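PDB 4PBQ: putative TRAP PERIPLASMIC SOLUTE BINDING PROTEIN from Haemophilus influenzae, which binds L-gulonate in the periplasm and probably delivers this or a related sugar acid to a TRAP transporter of the inner membrane. Local coordinates for residues E114-I123 with V319-K327. Sequence-based numbering, arbitrary orientation.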
loop_
_atom_site.group_PDB
_atom_site.type_symbol
_atom_site.label_atom_id
_atom_site.label_comp_id
_atom_site.label_asym_id
_atom_site.label_seq_id
_atom_site.Cartn_x
_atom_site.Cartn_y
_atom_site.Cartn_z
ATOM N N GLU A 114 15.495 -0.929 0.137
ATOM C CA GLU A 114 15.593 -0.117 -1.081
ATOM C C GLU A 114 14.308 0.691 -1.336
ATOM O O GLU A 114 14.374 1.849 -1.768
ATOM C CB GLU A 114 15.922 -0.989 -2.302
ATOM C CG GLU A 114 15.990 -0.206 -3.622
ATOM C CD GLU A 114 16.613 -1.019 -4.726
ATOM O OE1 GLU A 114 17.870 -1.071 -4.776
ATOM O OE2 GLU A 114 15.861 -1.625 -5.527
ATOM N N ALA A 115 13.145 0.089 -1.069
ATOM C CA ALA A 115 11.889 0.805 -1.195
ATOM C C ALA A 115 11.908 2.028 -0.279
ATOM O O ALA A 115 11.503 3.122 -0.685
ATOM C CB ALA A 115 10.699 -0.102 -0.868
ATOM N N LYS A 116 12.411 1.849 0.941
ATOM C CA LYS A 116 12.400 2.920 1.923
ATOM C C LYS A 116 13.345 4.026 1.438
ATOM O O LYS A 116 13.034 5.204 1.509
ATOM C CB LYS A 116 12.840 2.386 3.293
ATOM C CG LYS A 116 12.881 3.425 4.409
ATOM C CD LYS A 116 13.296 2.755 5.724
ATOM C CE LYS A 116 13.300 3.728 6.893
ATOM N NZ LYS A 116 14.468 4.643 6.857
ATOM N N LYS A 117 14.508 3.622 0.936
ATOM C CA LYS A 117 15.515 4.568 0.484
ATOM C C LYS A 117 14.987 5.437 -0.641
ATOM O O LYS A 117 15.165 6.664 -0.621
ATOM C CB LYS A 117 16.775 3.824 0.043
ATOM C CG LYS A 117 17.945 4.705 -0.311
ATOM C CD LYS A 117 19.128 3.858 -0.795
ATOM C CE LYS A 117 20.368 4.722 -1.020
ATOM N NZ LYS A 117 21.493 3.868 -1.461
ATOM N N VAL A 118 14.337 4.818 -1.621
ATOM C CA VAL A 118 13.789 5.587 -2.725
ATOM C C VAL A 118 12.630 6.486 -2.259
ATOM O O VAL A 118 12.496 7.613 -2.717
ATOM C CB VAL A 118 13.292 4.685 -3.855
ATOM C CG1 VAL A 118 12.526 5.499 -4.865
ATOM C CG2 VAL A 118 14.472 3.968 -4.511
ATOM N N LEU A 119 11.795 5.980 -1.365
ATOM C CA LEU A 119 10.639 6.772 -0.898
ATOM C C LEU A 119 11.063 7.915 0.021
ATOM O O LEU A 119 10.267 8.822 0.335
ATOM C CB LEU A 119 9.631 5.877 -0.182
ATOM C CG LEU A 119 8.928 4.916 -1.142
ATOM C CD1 LEU A 119 8.163 3.845 -0.417
ATOM C CD2 LEU A 119 8.004 5.646 -2.110
ATOM N N GLU A 120 12.313 7.865 0.450
ATOM C CA GLU A 120 12.900 8.967 1.208
ATOM C C GLU A 120 13.717 9.929 0.320
ATOM O O GLU A 120 14.343 10.865 0.824
ATOM C CB GLU A 120 13.690 8.408 2.415
ATOM C CG GLU A 120 12.720 7.849 3.463
ATOM C CD GLU A 120 13.348 7.128 4.646
ATOM O OE1 GLU A 120 14.570 6.892 4.645
ATOM O OE2 GLU A 120 12.579 6.777 5.574
ATOM N N SER A 121 13.675 9.737 -1.000
ATOM C CA SER A 121 14.520 10.529 -1.902
ATOM C C SER A 121 13.785 11.759 -2.429
ATOM O O SER A 121 12.586 11.888 -2.266
ATOM C CB SER A 121 14.994 9.671 -3.078
ATOM O OG SER A 121 13.963 9.487 -4.025
ATOM N N PRO A 122 14.513 12.684 -3.063
ATOM C CA PRO A 122 13.866 13.900 -3.555
ATOM C C PRO A 122 12.751 13.653 -4.558
ATOM O O PRO A 122 11.725 14.343 -4.500
ATOM C CB PRO A 122 15.030 14.661 -4.221
ATOM C CG PRO A 122 16.222 14.255 -3.444
ATOM C CD PRO A 122 15.983 12.802 -3.076
ATOM N N ILE A 123 12.917 12.687 -5.454
ATOM C CA ILE A 123 11.893 12.440 -6.465
ATOM C C ILE A 123 10.563 12.007 -5.802
ATOM O O ILE A 123 9.496 12.436 -6.216
ATOM C CB ILE A 123 12.355 11.427 -7.559
ATOM C CG1 ILE A 123 11.254 11.209 -8.598
ATOM C CG2 ILE A 123 12.740 10.090 -6.945
ATOM C CD1 ILE A 123 10.785 12.481 -9.296
ATOM N N VAL A 319 11.272 9.662 -14.674
ATOM C CA VAL A 319 10.966 9.311 -13.290
ATOM C C VAL A 319 11.654 8.011 -12.915
ATOM O O VAL A 319 12.293 7.919 -11.863
ATOM C CB VAL A 319 9.442 9.254 -13.022
ATOM C CG1 VAL A 319 9.144 8.660 -11.640
ATOM C CG2 VAL A 319 8.847 10.647 -13.123
ATOM N N VAL A 320 11.568 7.020 -13.793
ATOM C CA VAL A 320 12.202 5.741 -13.522
ATOM C C VAL A 320 13.730 5.916 -13.416
ATOM O O VAL A 320 14.387 5.285 -12.584
ATOM C CB VAL A 320 11.799 4.694 -14.590
ATOM C CG1 VAL A 320 12.708 3.480 -14.530
ATOM C CG2 VAL A 320 10.342 4.301 -14.400
ATOM N N GLN A 321 14.292 6.778 -14.256
ATOM C CA GLN A 321 15.712 7.094 -14.170
ATOM C C GLN A 321 16.067 7.676 -12.798
ATOM O O GLN A 321 17.055 7.282 -12.188
ATOM C CB GLN A 321 16.118 8.079 -15.266
ATOM C CG GLN A 321 17.505 8.681 -15.045
ATOM C CD GLN A 321 18.003 9.481 -16.236
ATOM O OE1 GLN A 321 17.361 9.529 -17.295
ATOM N NE2 GLN A 321 19.156 10.115 -16.070
ATOM N N LYS A 322 15.260 8.604 -12.307
ATOM C CA LYS A 322 15.555 9.223 -11.019
ATOM C C LYS A 322 15.378 8.232 -9.875
ATOM O O LYS A 322 16.096 8.287 -8.875
ATOM C CB LYS A 322 14.677 10.452 -10.797
ATOM C CG LYS A 322 14.979 11.599 -11.770
ATOM C CD LYS A 322 14.366 12.902 -11.293
ATOM C CE LYS A 322 14.287 13.932 -12.407
ATOM N NZ LYS A 322 15.458 13.878 -13.305
ATOM N N ILE A 323 14.404 7.343 -10.015
ATOM C CA ILE A 323 14.173 6.307 -9.015
ATOM C C ILE A 323 15.392 5.378 -8.950
ATOM O O ILE A 323 15.908 5.069 -7.871
ATOM C CB ILE A 323 12.891 5.523 -9.343
ATOM C CG1 ILE A 323 11.663 6.376 -8.978
ATOM C CG2 ILE A 323 12.870 4.199 -8.595
ATOM C CD1 ILE A 323 10.333 5.809 -9.445
ATOM N N ASN A 324 15.879 4.967 -10.110
ATOM C CA ASN A 324 17.072 4.135 -10.166
ATOM C C ASN A 324 18.308 4.854 -9.610
ATOM O O ASN A 324 19.105 4.252 -8.902
ATOM C CB ASN A 324 17.309 3.626 -11.592
ATOM C CG ASN A 324 16.358 2.498 -11.964
ATOM O OD1 ASN A 324 15.880 1.775 -11.093
ATOM N ND2 ASN A 324 16.079 2.347 -13.251
ATOM N N GLU A 325 18.446 6.144 -9.896
ATOM C CA GLU A 325 19.559 6.925 -9.358
ATOM C C GLU A 325 19.521 7.048 -7.823
ATOM O O GLU A 325 20.562 7.195 -7.187
ATOM C CB GLU A 325 19.587 8.299 -10.022
ATOM C CG GLU A 325 19.936 8.196 -11.505
ATOM C CD GLU A 325 19.747 9.492 -12.286
ATOM O OE1 GLU A 325 19.043 10.407 -11.798
ATOM O OE2 GLU A 325 20.312 9.585 -13.401
ATOM N N ALA A 326 18.327 6.977 -7.236
ATOM C CA ALA A 326 18.178 7.072 -5.783
ATOM C C ALA A 326 18.460 5.757 -5.057
ATOM O O ALA A 326 18.615 5.745 -3.833
ATOM C CB ALA A 326 16.776 7.559 -5.431
ATOM N N LYS A 327 18.519 4.653 -5.790
ATOM C CA LYS A 327 18.809 3.359 -5.181
ATOM C C LYS A 327 20.231 3.291 -4.651
ATOM O O LYS A 327 21.143 3.995 -5.138
ATOM C CB LYS A 327 18.581 2.221 -6.180
ATOM C CG LYS A 327 17.122 2.044 -6.572
ATOM C CD LYS A 327 16.953 0.999 -7.655
ATOM C CE LYS A 327 15.458 0.816 -8.026
ATOM N NZ LYS A 327 15.247 -0.186 -9.072
ATOM O OXT LYS A 327 20.501 2.484 -3.747
HETATM O O HOH W 1 19.457 0.271 -2.886
HETATM O O HOH W 2 16.247 -2.650 -7.848
HETATM O O HOH W 3 23.733 3.445 -3.925
#
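Two groups grip OXT of Lys327, the terminal carboxylate oxygen: Lys117 NZ makes a salt bridge to it at 2.9 Å, and a water 2.6 Å from Lys327 OXT donates both to it and to Glu114 OE1. Lys117 gets there as a fully extended chain, CG anti to the backbone N (chi1 -174°), its CD and CE running past the carbonyl O of Ala326. The Glu114 and Lys327 side chains cross obliquely, and the Lys327 methylenes CG, CD and CE lie over one face of the Glu114 carboxylate, with CE 3.5 Å from Glu114 OE2. Lys327 NZ forms only a long salt bridge to Glu114 OE2, at 3.9 Å; a second water donates to that oxygen and accepts from Lys327 NZ. This ammonium finds a shorter partner in Asn324 OD1, almost in line with its C=O bond, and another in Leu108 O, while Glu114 OE2 accepts from Lys110 N.

Beneath the charges the contact turns apolar. Val118 CG1 meets Ile323 CG2, the side chains crossing at about a right angle. Ala326 CB packs 3.6 Å from CB of Ser121, the N-cap residue of helix 122-129; Ser121 OG donates to Val118 O (2.7 Å, on a lone pair), which also accepts from Ser121 N. Ile123 crosses Lys322 at about a right angle, CB and CG1 on Lys322 CB and CD1 on its CD, its CG2 toward Ile323 CG1; Lys322 NZ makes a salt bridge with Asp318.

The final helix, 316-326, thus docks against the junction of helices 112-119 and 122-129, the short segments of 112-119 and 316-326 inclined at 116°. Lys117 holds the terminal carboxylate, and its ammonium, with the bridging water, probably eases the closeness of that group to the Glu114 carboxylate.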